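Local coordinates for ubiquitin-activating enzyme E1-like (Saccharomyces cerevisiae, PDB 3ONH), which pairs with AOS1 as the E1 enzyme that activates SMT3 in an ATP-dependent manner, this piece being the ubiquitin-fold domain that meets the E2 enzyme Ubc9, at residues A[15-20]-A[91-96]; A[20-25]-A[39-44]; A[26-31]-A[102-107]; A[49-52]-A[58-61]. All blocks are in the same frame, centred on the assembly; numbering follows the deposited sequence.

Interaction 1 (A[15-20]-A[91-96]); sequences DCLNKM and LFLDVD
Apolar packing alone joins Leu-17, on the short helix 14-19, to Leu-93 and Val-95 on strand 84-95. One methyl makes both contacts: CD1 of Leu-17 lies 4.2 Å from CG2 of Val-95, while the same carbon of Leu-17 stands 4.3 Å from CD1 of Leu-93. The two strand side chains are two residues apart and project from the same face of the strand, so the leucine methyl meets both. With CG of Leu-17 anti to the backbone N (chi1 -160°), the branched end is carried off the helix toward the strand. Leu-12 and Leu-63 also pack on Leu-17, and Ile-10 on Leu-93, which places the contact at one end of the beta-grasp core.

The polar interactions run within the helix and to the loop beyond the strand. Cys-16 O receives two backbone N-H groups, from Met-20 N at 2.9 Å and from Lys-19 N at 3.2 Å. Lys-19 NZ forms a long salt bridge of 3.7 Å with Asp-15 OD2, and both side chains also bond to Asn-102.

Methyl-to-methyl contacts of this length and small area amount to dispersion packing with little directional preference, whereas the directional bonds of the short helix go to other parts of the chain: the backbone of Leu-17 bonds to Ser-64, and the side chains of Asp-15 and Lys-19 bond to Asn-102.

Interaction 2 (A[20-25]-A[39-44]); sequences MKLSDF and ISLLDA
In a beta-grasp domain such as this ubiquitin-fold module, the main helix lies against one face of the mixed sheet, and the first turn of helix 22-33 makes that contact here with strand 39-43. A single side chain of the strand, Leu-41, answers two from the helix. Its CD1 methyl lies 4.3 Å from CD1 of Leu-22, and the same methyl of Leu-41 is 4.3 Å from CD2 of Phe-25, so it nestles between two residues three apart on one side of the helix.

Leu-41 points toward the helix. CG is anti to the backbone N (chi1 -165°), and the next torsion extends CD1 as the leading atom. The leucine methyl comes to the edge of the Phe-25 ring, near its plane. Met-20 CE lies by the other ortho carbon, in the ring plane, 4.0 Å from Phe-25 CD1; the phenyl is thus flanked by a methyl of the sheet and one from the loop before the helix. That helix starts behind Lys-21 at the N-cap, and Phe-25 N closes its opening turn onto Lys-21 O at 3.0 Å.

All three touching side chains are buried. Around them, Leu-41 also packs on Ile-74 and Phe-76 of the adjacent strand 73-78, on Phe-51 of strand 48-52, and on Val-26 one residue further along the helix, while Leu-22 reaches Leu-58 in the loop beyond strand 48-52.

Interaction 3 (A[26-31]-A[102-107]); sequences VVLIRE and NTCSLP
Leu-28 presents its two methyls to two different residues of the segment 102-107. CD1 of Leu-28 meets the SG of Cys-104 at 3.9 Å, while CD2 of Leu-28 presses on CD1 of Leu-106 at 3.6 Å, the closest approach of the contact. The two leucines reach toward each other tip to tip. Ile-29, the next residue of the helix, adds its CG1, which lies 3.9 Å from CD1 of Leu-106; here the side chains cross at about a right angle, so that one leucine methyl is gripped by two helix residues.

In the beta-grasp fold of this domain, the short strand 104-105 runs antiparallel to strand 6-12 along the margin of the sheet, and helix 22-33 rests against it. Cys-104 and Leu-106 point toward the helix, whereas Ser-105 between them points away from it. With SG of Cys-104 anti to the backbone N (chi1 177°), the sulfur meets Leu-28.

Polar bonds run within each element or to parts outside the contact: in the helix, Arg-30 N bonds to Val-26 O at 2.9 Å, and the strand side is held by Thr-103 to Ser-13 and Ser-105 to Lys-11. Apolar cover comes from Leu-12 on Cys-104, Ile-10 on Leu-106 and Leu-91 on Ile-29.

Interaction 4 (A[49-52]-A[58-61]); sequences LLFD and LNDR
Phe-51, on strand 48-52, sends its ring to the amide of Asn-59 in the loop that follows. From CB, the side chain leaves with CG anti to the backbone N (chi1 -179°), and the ring passes Val-26 on the main helix. Further out, Phe-51 CE2 touches Val-26 CG1. At the other edge, CE1 of Phe-51 comes within 3.5 Å of OD1 of Asn-59, which sits near the ring plane; ring and amide planes are only 26° apart.

Leu-58 and Leu-50 meet differently. CD1 of Leu-58 packs 3.8 Å from the carbonyl O of Leu-50, and a water completes the link: it donates to Leu-50 O at 2.8 Å and accepts from Leu-58 N at 2.9 Å. Leu-50 and Phe-51 both face Leu-41 on the neighbouring strand, a classic beta bulge. On the loop side, residues Leu-58 to Arg-61 form a type I beta turn, tied to the start of helix 22-33 by bonds of Asn-59 and Arg-61 with Ser-23 and Leu-22.

The amide oxygen opposite the ring's C-H edge is consistent with a weak electrostatic attraction, and the water takes the place of a direct backbone bond, so between these two segments the link is one water and van der Waals contact, while direct backbone bonds tie the turn to helix 22-33.

How the interactions relate
Interactions 2 and 3 share helix 22-33, their centres 10 Å apart, and meet where Met-20 CE lies 3.5 Å from Leu-28 CD1. Interaction 2 is also closest to interaction 4, at 6 Å between centres: Leu-41 N bonds to Phe-51 O at 2.7 Å, and Leu-22 N to Arg-61 O at 2.9 Å. Interaction 1 connects to interaction 3 through Asn-102, bonded by both Lys-19 and Asp-15, and through Cys-16 against Cys-104. Interactions 1 and 4, about 16 Å apart between centres, do not touch. Together the four contacts fasten two successive helices and the loop after strand 48-52 to one sheet.

Interaction 1 (A[15-20]-A[91-96])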
loop_
_atom_site.group_PDB
_atom_site.type_symbol
_atom_site.label_atom_id
_atom_site.label_comp_id
_atom_site.label_asym_id
_atom_site.label_seq_id
_atom_site.Cartn_x
_atom_site.Cartn_y
_atom_site.Cartn_z
ATOM N N ASP A 15 -16.918 0.055 2.045
ATOM C CA ASP A 15 -17.150 -1.252 1.455
ATOM C C ASP A 15 -15.885 -1.766 0.807
ATOM O O ASP A 15 -15.720 -2.968 0.621
ATOM C CB ASP A 15 -18.253 -1.175 0.403
ATOM C CG ASP A 15 -17.856 -0.335 -0.796
ATOM O OD1 ASP A 15 -17.250 0.737 -0.603
ATOM O OD2 ASP A 15 -18.159 -0.742 -1.936
ATOM N N CYS A 16 -14.989 -0.849 0.460
ATOM C CA CYS A 16 -13.767 -1.217 -0.240
ATOM C C CYS A 16 -12.716 -1.807 0.705
ATOM O O CYS A 16 -12.052 -2.782 0.378
ATOM C CB CYS A 16 -13.202 -0.021 -1.004
ATOM S SG CYS A 16 -11.913 -0.465 -2.173
ATOM N N LEU A 17 -12.571 -1.217 1.881
ATOM C CA LEU A 17 -11.675 -1.783 2.868
ATOM C C LEU A 17 -12.100 -3.218 3.150
ATOM O O LEU A 17 -11.261 -4.097 3.341
ATOM C CB LEU A 17 -11.709 -0.963 4.155
ATOM C CG LEU A 17 -10.510 -1.136 5.090
ATOM C CD1 LEU A 17 -9.306 -0.365 4.584
ATOM C CD2 LEU A 17 -10.869 -0.684 6.488
ATOM N N ASN A 18 -13.407 -3.450 3.159
ATOM C CA ASN A 18 -13.957 -4.748 3.533
ATOM C C ASN A 18 -13.915 -5.800 2.436
ATOM O O ASN A 18 -14.113 -6.979 2.715
ATOM C CB ASN A 18 -15.402 -4.607 4.025
ATOM C CG ASN A 18 -15.526 -3.704 5.236
ATOM O OD1 ASN A 18 -14.538 -3.382 5.892
ATOM N ND2 ASN A 18 -16.750 -3.292 5.537
ATOM N N LYS A 19 -13.672 -5.394 1.195
ATOM C CA LYS A 19 -13.697 -6.351 0.089
ATOM C C LYS A 19 -12.362 -6.477 -0.628
ATOM O O LYS A 19 -12.084 -7.497 -1.251
ATOM C CB LYS A 19 -14.768 -5.978 -0.929
ATOM C CG LYS A 19 -14.455 -4.718 -1.712
ATOM C CD LYS A 19 -15.547 -4.420 -2.724
ATOM C CE LYS A 19 -16.911 -4.518 -2.065
ATOM N NZ LYS A 19 -18.055 -4.247 -2.997
ATOM N N MET A 20 -11.544 -5.433 -0.537
ATOM C CA MET A 20 -10.275 -5.374 -1.238
ATOM C C MET A 20 -9.310 -6.407 -0.672
ATOM O O MET A 20 -9.017 -6.400 0.524
ATOM C CB MET A 20 -9.679 -3.977 -1.089
ATOM C CG MET A 20 -9.398 -3.254 -2.393
ATOM S SD MET A 20 -8.072 -4.023 -3.329
ATOM C CE MET A 20 -7.601 -2.684 -4.421
ATOM N N LEU A 91 1.497 5.754 2.493
ATOM C CA LEU A 91 0.128 6.028 2.087
ATOM C C LEU A 91 -0.837 6.012 3.271
ATOM O O LEU A 91 -0.959 5.015 3.986
ATOM C CB LEU A 91 -0.323 5.033 1.012
ATOM C CG LEU A 91 0.418 5.123 -0.324
ATOM C CD1 LEU A 91 0.198 3.887 -1.145
ATOM C CD2 LEU A 91 -0.024 6.349 -1.084
ATOM N N PHE A 92 -1.523 7.135 3.453
ATOM C CA PHE A 92 -2.529 7.294 4.486
ATOM C C PHE A 92 -3.863 6.774 3.963
ATOM O O PHE A 92 -4.307 7.185 2.898
ATOM C CB PHE A 92 -2.653 8.782 4.836
ATOM C CG PHE A 92 -3.591 9.070 5.976
ATOM C CD1 PHE A 92 -3.101 9.263 7.257
ATOM C CD2 PHE A 92 -4.959 9.166 5.768
ATOM C CE1 PHE A 92 -3.956 9.531 8.311
ATOM C CE2 PHE A 92 -5.822 9.430 6.823
ATOM C CZ PHE A 92 -5.313 9.615 8.094
ATOM N N LEU A 93 -4.497 5.873 4.707
ATOM C CA LEU A 93 -5.799 5.344 4.323
ATOM C C LEU A 93 -6.924 6.232 4.833
ATOM O O LEU A 93 -7.201 6.288 6.035
ATOM C CB LEU A 93 -6.005 3.916 4.846
ATOM C CG LEU A 93 -4.947 2.873 4.494
ATOM C CD1 LEU A 93 -5.416 1.481 4.894
ATOM C CD2 LEU A 93 -4.656 2.923 3.006
ATOM N N ASP A 94 -7.571 6.921 3.901
ATOM C CA ASP A 94 -8.698 7.806 4.205
ATOM C C ASP A 94 -10.028 7.129 3.876
ATOM O O ASP A 94 -10.535 7.232 2.758
ATOM C CB ASP A 94 -8.548 9.116 3.424
ATOM C CG ASP A 94 -9.755 10.027 3.553
ATOM O OD1 ASP A 94 -10.621 9.770 4.414
ATOM O OD2 ASP A 94 -9.831 11.016 2.790
ATOM N N VAL A 95 -10.585 6.427 4.857
ATOM C CA VAL A 95 -11.856 5.744 4.686
ATOM C C VAL A 95 -13.000 6.716 4.982
ATOM O O VAL A 95 -13.236 7.094 6.128
ATOM C CB VAL A 95 -11.925 4.501 5.576
ATOM C CG1 VAL A 95 -13.315 3.890 5.545
ATOM C CG2 VAL A 95 -10.878 3.495 5.127
ATOM N N ASP A 96 -13.698 7.124 3.930
ATOM C CA ASP A 96 -14.632 8.238 4.021
ATOM C C ASP A 96 -16.074 7.864 3.679
ATOM O O ASP A 96 -16.333 7.153 2.707
ATOM C CB ASP A 96 -14.152 9.369 3.108
ATOM C CG ASP A 96 -15.086 10.555 3.104
ATOM O OD1 ASP A 96 -15.847 10.724 4.077
ATOM O OD2 ASP A 96 -15.049 11.323 2.122
#

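Interaction 2 (A[20-25]-A[39-44])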
loop_
_atom_site.group_PDB
_atom_site.type_symbol
_atom_site.label_atom_id
_atom_site.label_comp_id
_atom_site.label_asym_id
_atom_site.label_seq_id
_atom_site.Cartn_x
_atom_site.Cartn_y
_atom_site.Cartn_z
ATOM N N MET A 20 -11.544 -5.433 -0.537
ATOM C CA MET A 20 -10.275 -5.374 -1.238
ATOM C C MET A 20 -9.310 -6.407 -0.672
ATOM O O MET A 20 -9.017 -6.400 0.524
ATOM C CB MET A 20 -9.679 -3.977 -1.089
ATOM C CG MET A 20 -9.398 -3.254 -2.393
ATOM S SD MET A 20 -8.072 -4.023 -3.329
ATOM C CE MET A 20 -7.601 -2.684 -4.421
ATOM N N LYS A 21 -8.822 -7.302 -1.524
ATOM C CA LYS A 21 -7.882 -8.327 -1.087
ATOM C C LYS A 21 -6.487 -7.747 -1.061
ATOM O O LYS A 21 -6.166 -6.849 -1.837
ATOM C CB LYS A 21 -7.936 -9.557 -1.994
ATOM C CG LYS A 21 -9.078 -10.506 -1.677
ATOM C CD LYS A 21 -9.514 -11.271 -2.917
ATOM C CE LYS A 21 -8.320 -11.847 -3.676
ATOM N NZ LYS A 21 -8.744 -12.633 -4.872
ATOM N N LEU A 22 -5.670 -8.257 -0.146
ATOM C CA LEU A 22 -4.315 -7.772 0.036
ATOM C C LEU A 22 -3.498 -7.960 -1.235
ATOM O O LEU A 22 -2.776 -7.058 -1.667
ATOM C CB LEU A 22 -3.662 -8.508 1.202
ATOM C CG LEU A 22 -2.234 -8.108 1.535
ATOM C CD1 LEU A 22 -2.163 -6.611 1.776
ATOM C CD2 LEU A 22 -1.747 -8.872 2.746
ATOM N N SER A 23 -3.622 -9.138 -1.836
ATOM C CA SER A 23 -2.899 -9.436 -3.063
ATOM C C SER A 23 -3.198 -8.396 -4.133
ATOM O O SER A 23 -2.301 -7.956 -4.850
ATOM C CB SER A 23 -3.257 -10.836 -3.571
ATOM O OG SER A 23 -4.660 -11.006 -3.665
ATOM N N ASP A 24 -4.465 -8.008 -4.240
ATOM C CA ASP A 24 -4.869 -7.027 -5.235
ATOM C C ASP A 24 -4.349 -5.639 -4.885
ATOM O O ASP A 24 -3.971 -4.868 -5.762
ATOM C CB ASP A 24 -6.390 -7.015 -5.400
ATOM C CG ASP A 24 -6.895 -8.218 -6.165
ATOM O OD1 ASP A 24 -6.105 -8.811 -6.924
ATOM O OD2 ASP A 24 -8.080 -8.570 -6.009
ATOM N N PHE A 25 -4.327 -5.325 -3.598
ATOM C CA PHE A 25 -3.854 -4.026 -3.154
ATOM C C PHE A 25 -2.385 -3.851 -3.511
ATOM O O PHE A 25 -1.959 -2.781 -3.956
ATOM C CB PHE A 25 -4.067 -3.884 -1.651
ATOM C CG PHE A 25 -4.044 -2.462 -1.167
ATOM C CD1 PHE A 25 -4.959 -1.542 -1.647
ATOM C CD2 PHE A 25 -3.123 -2.054 -0.215
ATOM C CE1 PHE A 25 -4.951 -0.239 -1.198
ATOM C CE2 PHE A 25 -3.108 -0.746 0.237
ATOM C CZ PHE A 25 -4.027 0.162 -0.254
ATOM N N ILE A 39 8.709 -6.611 -3.134
ATOM C CA ILE A 39 8.264 -5.424 -2.430
ATOM C C ILE A 39 8.047 -5.710 -0.946
ATOM O O ILE A 39 8.025 -6.868 -0.519
ATOM C CB ILE A 39 6.956 -4.907 -3.055
ATOM C CG1 ILE A 39 7.140 -3.477 -3.532
ATOM C CG2 ILE A 39 5.762 -5.090 -2.115
ATOM C CD1 ILE A 39 8.186 -3.355 -4.592
ATOM N N SER A 40 7.904 -4.643 -0.166
ATOM C CA SER A 40 7.561 -4.756 1.248
ATOM C C SER A 40 6.389 -3.840 1.559
ATOM O O SER A 40 6.396 -2.675 1.179
ATOM C CB SER A 40 8.753 -4.362 2.123
ATOM O OG SER A 40 8.849 -5.209 3.252
ATOM N N LEU A 41 5.386 -4.375 2.250
ATOM C CA LEU A 41 4.234 -3.595 2.697
ATOM C C LEU A 41 4.096 -3.713 4.208
ATOM O O LEU A 41 3.816 -4.784 4.741
ATOM C CB LEU A 41 2.954 -4.062 2.008
ATOM C CG LEU A 41 1.741 -3.126 2.090
ATOM C CD1 LEU A 41 0.712 -3.490 1.036
ATOM C CD2 LEU A 41 1.105 -3.145 3.470
ATOM N N LEU A 42 4.291 -2.593 4.887
ATOM C CA LEU A 42 4.273 -2.549 6.336
ATOM C C LEU A 42 3.172 -1.605 6.823
ATOM O O LEU A 42 2.917 -0.573 6.209
ATOM C CB LEU A 42 5.633 -2.061 6.830
ATOM C CG LEU A 42 5.829 -1.811 8.320
ATOM C CD1 LEU A 42 6.265 -3.078 9.017
ATOM C CD2 LEU A 42 6.866 -0.724 8.519
ATOM N N ASP A 43 2.504 -1.965 7.913
ATOM C CA ASP A 43 1.692 -0.987 8.624
ATOM C C ASP A 43 2.671 -0.087 9.381
ATOM O O ASP A 43 3.296 -0.515 10.348
ATOM C CB ASP A 43 0.700 -1.673 9.579
ATOM C CG ASP A 43 -0.307 -0.697 10.191
ATOM O OD1 ASP A 43 -0.024 0.514 10.200
ATOM O OD2 ASP A 43 -1.384 -1.133 10.663
ATOM N N ALA A 44 2.842 1.146 8.920
ATOM C CA ALA A 44 3.769 2.055 9.584
ATOM C C ALA A 44 3.195 2.560 10.913
ATOM O O ALA A 44 3.942 2.948 11.810
ATOM C CB ALA A 44 4.155 3.215 8.668
#

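Interaction 3 (A[26-31]-A[102-107])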
loop_
_atom_site.group_PDB
_atom_site.type_symbol
_atom_site.label_atom_id
_atom_site.label_comp_id
_atom_site.label_asym_id
_atom_site.label_seq_id
_atom_site.Cartn_x
_atom_site.Cartn_y
_atom_site.Cartn_z
ATOM N N VAL A 26 -1.618 -4.919 -3.321
ATOM C CA VAL A 26 -0.194 -4.920 -3.630
ATOM C C VAL A 26 0.119 -4.704 -5.116
ATOM O O VAL A 26 0.990 -3.905 -5.475
ATOM C CB VAL A 26 0.455 -6.229 -3.168
ATOM C CG1 VAL A 26 1.845 -6.356 -3.735
ATOM C CG2 VAL A 26 0.487 -6.285 -1.648
ATOM N N VAL A 27 -0.568 -5.439 -5.976
ATOM C CA VAL A 27 -0.451 -5.252 -7.413
ATOM C C VAL A 27 -0.763 -3.806 -7.800
ATOM O O VAL A 27 -0.018 -3.180 -8.558
ATOM C CB VAL A 27 -1.408 -6.191 -8.171
ATOM C CG1 VAL A 27 -1.198 -6.058 -9.668
ATOM C CG2 VAL A 27 -1.196 -7.630 -7.730
ATOM N N LEU A 28 -1.857 -3.284 -7.251
ATOM C CA LEU A 28 -2.330 -1.929 -7.518
ATOM C C LEU A 28 -1.258 -0.890 -7.229
ATOM O O LEU A 28 -0.981 -0.016 -8.045
ATOM C CB LEU A 28 -3.535 -1.638 -6.629
ATOM C CG LEU A 28 -4.654 -0.729 -7.135
ATOM C CD1 LEU A 28 -5.511 -0.293 -5.962
ATOM C CD2 LEU A 28 -4.105 0.478 -7.866
ATOM N N ILE A 29 -0.669 -0.968 -6.045
ATOM C CA ILE A 29 0.313 0.025 -5.644
ATOM C C ILE A 29 1.609 -0.143 -6.427
ATOM O O ILE A 29 2.224 0.829 -6.863
ATOM C CB ILE A 29 0.579 -0.048 -4.139
ATOM C CG1 ILE A 29 -0.718 0.238 -3.377
ATOM C CG2 ILE A 29 1.665 0.934 -3.753
ATOM C CD1 ILE A 29 -0.616 0.037 -1.893
ATOM N N ARG A 30 2.019 -1.388 -6.618
ATOM C CA ARG A 30 3.231 -1.663 -7.370
ATOM C C ARG A 30 3.145 -1.103 -8.785
ATOM O O ARG A 30 4.043 -0.404 -9.233
ATOM C CB ARG A 30 3.508 -3.162 -7.425
ATOM C CG ARG A 30 4.768 -3.523 -8.193
ATOM C CD ARG A 30 4.776 -4.990 -8.579
ATOM N NE ARG A 30 5.034 -5.870 -7.444
ATOM C CZ ARG A 30 4.228 -6.857 -7.060
ATOM N NH1 ARG A 30 3.095 -7.088 -7.712
ATOM N NH2 ARG A 30 4.553 -7.611 -6.016
ATOM N N GLU A 31 2.068 -1.411 -9.495
ATOM C CA GLU A 31 1.954 -0.973 -10.886
ATOM C C GLU A 31 1.774 0.542 -11.006
ATOM O O GLU A 31 2.371 1.178 -11.870
ATOM C CB GLU A 31 0.815 -1.707 -11.594
ATOM C CG GLU A 31 0.935 -3.228 -11.538
ATOM C CD GLU A 31 1.651 -3.819 -12.749
ATOM O OE1 GLU A 31 1.852 -5.055 -12.780
ATOM O OE2 GLU A 31 2.004 -3.050 -13.674
ATOM N N ASN A 102 -17.321 1.178 -3.748
ATOM C CA ASN A 102 -16.235 0.610 -4.526
ATOM C C ASN A 102 -15.308 1.691 -5.057
ATOM O O ASN A 102 -14.925 1.682 -6.224
ATOM C CB ASN A 102 -16.791 -0.229 -5.676
ATOM C CG ASN A 102 -17.693 -1.344 -5.190
ATOM O OD1 ASN A 102 -17.298 -2.148 -4.353
ATOM N ND2 ASN A 102 -18.911 -1.390 -5.707
ATOM N N THR A 103 -14.962 2.629 -4.187
ATOM C CA THR A 103 -13.964 3.624 -4.503
ATOM C C THR A 103 -12.667 3.197 -3.835
ATOM O O THR A 103 -12.643 2.889 -2.647
ATOM C CB THR A 103 -14.371 5.021 -3.995
ATOM O OG1 THR A 103 -15.659 5.362 -4.519
ATOM C CG2 THR A 103 -13.368 6.069 -4.434
ATOM N N CYS A 104 -11.601 3.137 -4.617
ATOM C CA CYS A 104 -10.264 2.999 -4.072
ATOM C C CYS A 104 -9.351 3.857 -4.907
ATOM O O CYS A 104 -8.760 3.389 -5.874
ATOM C CB CYS A 104 -9.787 1.554 -4.108
ATOM S SG CYS A 104 -8.088 1.356 -3.517
ATOM N N SER A 105 -9.245 5.124 -4.536
ATOM C CA SER A 105 -8.522 6.090 -5.343
ATOM C C SER A 105 -7.105 6.305 -4.819
ATOM O O SER A 105 -6.924 6.863 -3.746
ATOM C CB SER A 105 -9.284 7.412 -5.348
ATOM O OG SER A 105 -8.830 8.270 -6.376
ATOM N N LEU A 106 -6.103 5.864 -5.576
ATOM C CA LEU A 106 -4.717 6.090 -5.193
ATOM C C LEU A 106 -4.250 7.477 -5.614
ATOM O O LEU A 106 -4.572 7.951 -6.697
ATOM C CB LEU A 106 -3.788 5.028 -5.793
ATOM C CG LEU A 106 -3.914 3.583 -5.299
ATOM C CD1 LEU A 106 -2.645 2.801 -5.588
ATOM C CD2 LEU A 106 -4.205 3.543 -3.827
ATOM N N PRO A 107 -3.466 8.130 -4.755
ATOM C CA PRO A 107 -2.984 9.480 -5.052
ATOM C C PRO A 107 -2.001 9.523 -6.222
ATOM O O PRO A 107 -1.152 8.637 -6.374
ATOM C CB PRO A 107 -2.270 9.878 -3.758
ATOM C CG PRO A 107 -1.868 8.581 -3.140
ATOM C CD PRO A 107 -3.017 7.661 -3.435
#

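Interaction 4 (A[49-52]-A[58-61])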
loop_
_atom_site.group_PDB
_atom_site.type_symbol
_atom_site.label_atom_id
_atom_site.label_comp_id
_atom_site.label_asym_id
_atom_site.label_seq_id
_atom_site.Cartn_x
_atom_site.Cartn_y
_atom_site.Cartn_z
ATOM N N LEU A 49 4.782 -6.026 9.621
ATOM C CA LEU A 49 5.105 -6.449 8.264
ATOM C C LEU A 49 3.944 -7.271 7.757
ATOM O O LEU A 49 3.718 -8.390 8.199
ATOM C CB LEU A 49 6.396 -7.262 8.214
ATOM C CG LEU A 49 6.860 -7.660 6.808
ATOM C CD1 LEU A 49 6.756 -6.488 5.834
ATOM C CD2 LEU A 49 8.281 -8.201 6.844
ATOM N N LEU A 50 3.197 -6.698 6.828
ATOM C CA LEU A 50 1.964 -7.309 6.373
ATOM C C LEU A 50 2.176 -8.164 5.133
ATOM O O LEU A 50 1.418 -9.098 4.870
ATOM C CB LEU A 50 0.930 -6.217 6.117
ATOM C CG LEU A 50 0.475 -5.537 7.408
ATOM C CD1 LEU A 50 -0.627 -4.530 7.129
ATOM C CD2 LEU A 50 0.003 -6.587 8.380
ATOM N N PHE A 51 3.236 -7.864 4.390
ATOM C CA PHE A 51 3.483 -8.549 3.133
ATOM C C PHE A 51 4.858 -8.232 2.611
ATOM O O PHE A 51 5.286 -7.083 2.625
ATOM C CB PHE A 51 2.431 -8.120 2.106
ATOM C CG PHE A 51 2.569 -8.795 0.775
ATOM C CD1 PHE A 51 1.693 -9.801 0.399
ATOM C CD2 PHE A 51 3.572 -8.421 -0.102
ATOM C CE1 PHE A 51 1.815 -10.421 -0.832
ATOM C CE2 PHE A 51 3.702 -9.039 -1.330
ATOM C CZ PHE A 51 2.822 -10.039 -1.697
ATOM N N ASP A 52 5.576 -9.260 2.179
ATOM C CA ASP A 52 6.764 -9.040 1.365
ATOM C C ASP A 52 6.989 -10.223 0.428
ATOM O O ASP A 52 6.151 -11.116 0.339
ATOM C CB ASP A 52 8.001 -8.681 2.205
ATOM C CG ASP A 52 8.592 -9.869 2.937
ATOM O OD1 ASP A 52 9.689 -9.719 3.512
ATOM O OD2 ASP A 52 7.977 -10.949 2.940
ATOM N N LEU A 58 -0.826 -13.644 3.913
ATOM C CA LEU A 58 -2.106 -12.959 4.093
ATOM C C LEU A 58 -2.649 -12.481 2.748
ATOM O O LEU A 58 -3.458 -11.559 2.673
ATOM C CB LEU A 58 -1.936 -11.785 5.046
ATOM C CG LEU A 58 -1.474 -12.128 6.463
ATOM C CD1 LEU A 58 -0.998 -10.857 7.149
ATOM C CD2 LEU A 58 -2.597 -12.787 7.241
ATOM N N ASN A 59 -2.180 -13.129 1.689
ATOM C CA ASN A 59 -2.532 -12.801 0.315
ATOM C C ASN A 59 -4.034 -12.699 0.090
ATOM O O ASN A 59 -4.512 -11.804 -0.611
ATOM C CB ASN A 59 -1.975 -13.890 -0.603
ATOM C CG ASN A 59 -1.577 -13.365 -1.954
ATOM O OD1 ASN A 59 -0.848 -12.379 -2.064
ATOM N ND2 ASN A 59 -2.042 -14.033 -3.003
ATOM N N ASP A 60 -4.772 -13.626 0.690
ATOM C CA ASP A 60 -6.190 -13.791 0.404
ATOM C C ASP A 60 -7.112 -13.083 1.406
ATOM O O ASP A 60 -8.331 -13.172 1.299
ATOM C CB ASP A 60 -6.534 -15.279 0.333
ATOM C CG ASP A 60 -7.548 -15.587 -0.746
ATOM O OD1 ASP A 60 -7.423 -15.004 -1.847
ATOM O OD2 ASP A 60 -8.464 -16.402 -0.499
ATOM N N ARG A 61 -6.522 -12.383 2.368
ATOM C CA ARG A 61 -7.275 -11.641 3.373
ATOM C C ARG A 61 -7.618 -10.258 2.835
ATOM O O ARG A 61 -6.859 -9.701 2.049
ATOM C CB ARG A 61 -6.406 -11.488 4.621
ATOM C CG ARG A 61 -7.072 -11.846 5.932
ATOM C CD ARG A 61 -7.112 -13.342 6.149
ATOM N NE ARG A 61 -8.325 -13.922 5.600
ATOM C CZ ARG A 61 -9.473 -14.002 6.263
ATOM N NH1 ARG A 61 -9.557 -13.541 7.503
ATOM N NH2 ARG A 61 -10.537 -14.541 5.688
HETATM O O HOH W 1 1.189 -11.619 3.592
#